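Probable sugar ABC transporter, sugar-binding protein (Streptococcus pneumoniae, PDB 2W7Y) binds the blood group A-trisaccharide and probably delivers it, or related glycans, to an ABC transporter for carbohydrate uptake. Local coordinates at residues Gly45-Glu50 with Pro81-Leu86. Sequence-based numbering, arbitrary orientation.
Sequences GYHHSE and PVNGDL. With FUC (alpha-L-fucopyranose), chain C; GAL (beta-D-galactopyranose), chain B.
Gly45 and Val82 face each other with CA atoms 5.0 Å apart, as do His47 and Pro81, where two neighbouring parallel strands, 39-44 and 76-81, run out into loops. In the periplasmic-binding-protein type of fold the ligand lies in a cleft between two alpha/beta lobes, and these loops sit at the strand ends of one lobe's sheet. One leads on to helix 54-69, the other to helix 86-94, with Asp85 as its N-cap. Leu86 packs CD1 against Gly45 N at 3.8 Å, while Pro81 CB touches His47 CA and the carbonyl O of Tyr46. The His47 ring, its CG set between the backbone N and the carbonyl carbon (chi1 56°), turns to the second loop: CD2 approaches Val82 O at 3.2 Å, and the amide ND2 of Asn83 sits over one ring face near the rim, the two planes 43° apart. On the opposite face lies His48 NE2, also toward the rim. His48 NE2 and fucose O3 share a hydrogen bond of 3.0 Å, O3 lying at the ring edge. Fucose O4 donates to Gly45 O; Gly45, without a side chain, leaves that hydroxyl room. Tyr46 meets galactose and fucose: its OH hydrogen-bonds galactose O1 at 2.6 Å, and fucose C6 rests 3.7 Å above the centre of its ring.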
ATOM      1  N   GLY A  45       1.407   9.635 -10.132  1.00 22.99           N
ATOM      2  CA  GLY A  45       2.779   9.128 -10.164  1.00 22.98           C
ATOM      3  C   GLY A  45       3.091   8.121 -11.263  1.00 22.96           C
ATOM      4  O   GLY A  45       4.093   7.409 -11.195  1.00 23.01           O
ATOM      5  N   TYR A  46       2.242   8.061 -12.283  1.00 23.01           N
ATOM      6  CA  TYR A  46       2.464   7.162 -13.413  1.00 22.92           C
ATOM      7  C   TYR A  46       3.243   7.877 -14.519  1.00 22.94           C
ATOM      8  O   TYR A  46       2.685   8.290 -15.536  1.00 22.82           O
ATOM      9  CB  TYR A  46       1.138   6.585 -13.916  1.00 22.93           C
ATOM     10  CG  TYR A  46       0.396   5.766 -12.878  1.00 22.97           C
ATOM     11  CD1 TYR A  46       0.796   4.463 -12.568  1.00 23.10           C
ATOM     12  CD2 TYR A  46      -0.699   6.294 -12.202  1.00 22.74           C
ATOM     13  CE1 TYR A  46       0.119   3.711 -11.608  1.00 23.40           C
ATOM     14  CE2 TYR A  46      -1.386   5.546 -11.242  1.00 22.61           C
ATOM     15  CZ  TYR A  46      -0.971   4.257 -10.950  1.00 22.85           C
ATOM     16  OH  TYR A  46      -1.637   3.510  -9.998  1.00 22.54           O
ATOM     17  N   HIS A  47       4.549   8.016 -14.287  1.00 23.11           N
ATOM     18  CA  HIS A  47       5.467   8.761 -15.159  1.00 23.08           C
ATOM     19  C   HIS A  47       6.285   7.833 -16.054  1.00 23.03           C
ATOM     20  O   HIS A  47       6.942   8.279 -16.991  1.00 23.10           O
ATOM     21  CB  HIS A  47       6.424   9.588 -14.298  1.00 22.98           C
ATOM     22  CG  HIS A  47       7.198   8.772 -13.308  1.00 23.01           C
ATOM     23  ND1 HIS A  47       8.349   8.090 -13.642  1.00 23.09           N
ATOM     24  CD2 HIS A  47       6.985   8.527 -11.993  1.00 23.20           C
ATOM     25  CE1 HIS A  47       8.812   7.461 -12.577  1.00 23.20           C
ATOM     26  NE2 HIS A  47       8.004   7.709 -11.562  1.00 23.13           N
ATOM     27  N   HIS A  48       6.232   6.542 -15.742  1.00 23.05           N
ATOM     28  CA  HIS A  48       7.099   5.529 -16.333  1.00 23.02           C
ATOM     29  C   HIS A  48       6.902   5.371 -17.835  1.00 23.12           C
ATOM     30  O   HIS A  48       5.771   5.393 -18.331  1.00 23.14           O
ATOM     31  CB  HIS A  48       6.862   4.175 -15.645  1.00 22.98           C
ATOM     32  CG  HIS A  48       6.827   4.256 -14.149  1.00 22.72           C
ATOM     33  ND1 HIS A  48       7.849   3.783 -13.353  1.00 22.72           N
ATOM     34  CD2 HIS A  48       5.901   4.770 -13.306  1.00 22.47           C
ATOM     35  CE1 HIS A  48       7.549   3.997 -12.085  1.00 22.86           C
ATOM     36  NE2 HIS A  48       6.374   4.597 -12.029  1.00 22.98           N
ATOM     37  N   SER A  49       8.013   5.220 -18.551  1.00 23.13           N
ATOM     38  CA  SER A  49       7.968   4.824 -19.949  1.00 23.17           C
ATOM     39  C   SER A  49       7.392   3.416 -19.999  1.00 23.31           C
ATOM     40  O   SER A  49       7.600   2.623 -19.076  1.00 23.20           O
ATOM     41  CB  SER A  49       9.363   4.853 -20.572  1.00 23.02           C
ATOM     42  OG  SER A  49      10.164   3.782 -20.111  1.00 22.93           O
ATOM     43  N   GLU A  50       6.670   3.104 -21.072  1.00 23.49           N
ATOM     44  CA  GLU A  50       6.015   1.798 -21.184  1.00 23.46           C
ATOM     45  C   GLU A  50       7.002   0.628 -21.219  1.00 23.39           C
ATOM     46  O   GLU A  50       6.618  -0.519 -20.997  1.00 23.51           O
ATOM     47  CB  GLU A  50       5.036   1.758 -22.361  1.00 23.38           C
ATOM     48  CG  GLU A  50       5.631   2.084 -23.711  1.00 23.48           C
ATOM     49  CD  GLU A  50       4.604   2.013 -24.824  1.00 23.78           C
ATOM     50  OE1 GLU A  50       4.826   2.650 -25.871  1.00 23.77           O
ATOM     51  OE2 GLU A  50       3.574   1.323 -24.656  1.00 23.77           O
ATOM     52  N   PRO A  81       2.003  13.950 -14.859  1.00 23.26           N
ATOM     53  CA  PRO A  81       2.785  12.853 -14.285  1.00 23.25           C
ATOM     54  C   PRO A  81       3.924  13.395 -13.428  1.00 23.31           C
ATOM     55  O   PRO A  81       4.725  14.206 -13.904  1.00 23.51           O
ATOM     56  CB  PRO A  81       3.346  12.126 -15.520  1.00 23.32           C
ATOM     57  CG  PRO A  81       2.601  12.685 -16.697  1.00 23.34           C
ATOM     58  CD  PRO A  81       2.229  14.075 -16.310  1.00 23.24           C
ATOM     59  N   VAL A  82       3.983  12.954 -12.177  1.00 23.03           N
ATOM     60  CA  VAL A  82       4.984  13.439 -11.233  1.00 22.93           C
ATOM     61  C   VAL A  82       6.129  12.442 -11.078  1.00 22.91           C
ATOM     62  O   VAL A  82       5.918  11.288 -10.697  1.00 22.90           O
ATOM     63  CB  VAL A  82       4.356  13.756  -9.847  1.00 22.96           C
ATOM     64  CG1 VAL A  82       5.435  14.102  -8.832  1.00 22.79           C
ATOM     65  CG2 VAL A  82       3.337  14.890  -9.965  1.00 22.99           C
ATOM     66  N   ASN A  83       7.339  12.899 -11.391  1.00 23.00           N
ATOM     67  CA  ASN A  83       8.547  12.116 -11.172  1.00 23.05           C
ATOM     68  C   ASN A  83       9.166  12.533  -9.843  1.00 23.11           C
ATOM     69  O   ASN A  83       9.760  13.612  -9.730  1.00 23.25           O
ATOM     70  CB  ASN A  83       9.533  12.300 -12.333  1.00 23.06           C
ATOM     71  CG  ASN A  83      10.694  11.311 -12.293  1.00 23.26           C
ATOM     72  OD1 ASN A  83      11.752  11.566 -12.871  1.00 23.69           O
ATOM     73  ND2 ASN A  83      10.500  10.176 -11.622  1.00 23.30           N
ATOM     74  N   GLY A  84       9.003  11.680  -8.837  1.00 23.04           N
ATOM     75  CA  GLY A  84       9.418  11.995  -7.475  1.00 23.09           C
ATOM     76  C   GLY A  84       8.282  11.808  -6.489  1.00 23.06           C
ATOM     77  O   GLY A  84       7.321  11.090  -6.766  1.00 23.05           O
ATOM     78  N   ASP A  85       8.384  12.468  -5.340  1.00 23.12           N
ATOM     79  CA  ASP A  85       7.419  12.275  -4.268  1.00 23.17           C
ATOM     80  C   ASP A  85       6.106  13.006  -4.527  1.00 23.15           C
ATOM     81  O   ASP A  85       6.094  14.222  -4.729  1.00 23.10           O
ATOM     82  CB  ASP A  85       8.013  12.703  -2.922  1.00 23.23           C
ATOM     83  CG  ASP A  85       7.544  11.828  -1.771  1.00 23.40           C
ATOM     84  OD1 ASP A  85       6.403  11.314  -1.815  1.00 23.28           O
ATOM     85  OD2 ASP A  85       8.328  11.646  -0.818  1.00 23.66           O
ATOM     86  N   LEU A  86       5.011  12.246  -4.527  1.00 23.23           N
ATOM     87  CA  LEU A  86       3.662  12.791  -4.663  1.00 23.29           C
ATOM     88  C   LEU A  86       3.230  13.554  -3.420  1.00 23.30           C
ATOM     89  O   LEU A  86       2.428  14.487  -3.508  1.00 23.50           O
ATOM     90  CB  LEU A  86       2.646  11.679  -4.947  1.00 23.29           C
ATOM     91  CG  LEU A  86       2.497  11.161  -6.379  1.00 23.38           C
ATOM     92  CD1 LEU A  86       1.629   9.906  -6.384  1.00 23.27           C
ATOM     93  CD2 LEU A  86       1.916  12.226  -7.301  1.00 23.46           C
TER
HETATM   94  C1  FUC C   2       3.157   3.689  -6.532  1.00 15.48           C
HETATM   95  C2  FUC C   2       4.564   3.739  -7.131  1.00 14.98           C
HETATM   96  C3  FUC C   2       4.471   3.770  -8.658  1.00 15.08           C
HETATM   97  C4  FUC C   2       3.639   4.972  -9.105  1.00 14.49           C
HETATM   98  C5  FUC C   2       2.270   4.925  -8.417  1.00 14.14           C
HETATM   99  C6  FUC C   2       1.419   6.155  -8.715  1.00 12.44           C
HETATM  100  O2  FUC C   2       5.293   2.611  -6.716  1.00 16.07           O
HETATM  101  O3  FUC C   2       5.752   3.780  -9.252  1.00 14.27           O
HETATM  102  O4  FUC C   2       4.308   6.178  -8.786  1.00 14.34           O
HETATM  103  O5  FUC C   2       2.385   4.784  -7.009  1.00 14.38           O
HETATM  104  C1  GAL B   1       0.372   1.670  -7.272  1.00 16.73           C
HETATM  105  C2  GAL B   1       1.297   2.207  -6.179  1.00 16.42           C
HETATM  106  C3  GAL B   1       1.350   1.243  -4.991  1.00 16.01           C
HETATM  107  C4  GAL B   1      -0.050   0.805  -4.545  1.00 15.18           C
HETATM  108  C5  GAL B   1      -0.818   0.274  -5.764  1.00 16.26           C
HETATM  109  C6  GAL B   1      -2.237  -0.207  -5.450  1.00 16.08           C
HETATM  110  O1  GAL B   1       0.132   2.695  -8.210  1.00 20.41           O
HETATM  111  O2  GAL B   1       2.584   2.372  -6.738  1.00 16.02           O
HETATM  112  O3  GAL B   1       2.060   1.833  -3.926  1.00 15.78           O
HETATM  113  O4  GAL B   1      -0.707   1.901  -3.952  1.00 12.44           O
HETATM  114  O5  GAL B   1      -0.883   1.281  -6.756  1.00 16.42           O
HETATM  115  O6  GAL B   1      -2.648  -1.113  -6.457  1.00 15.93           O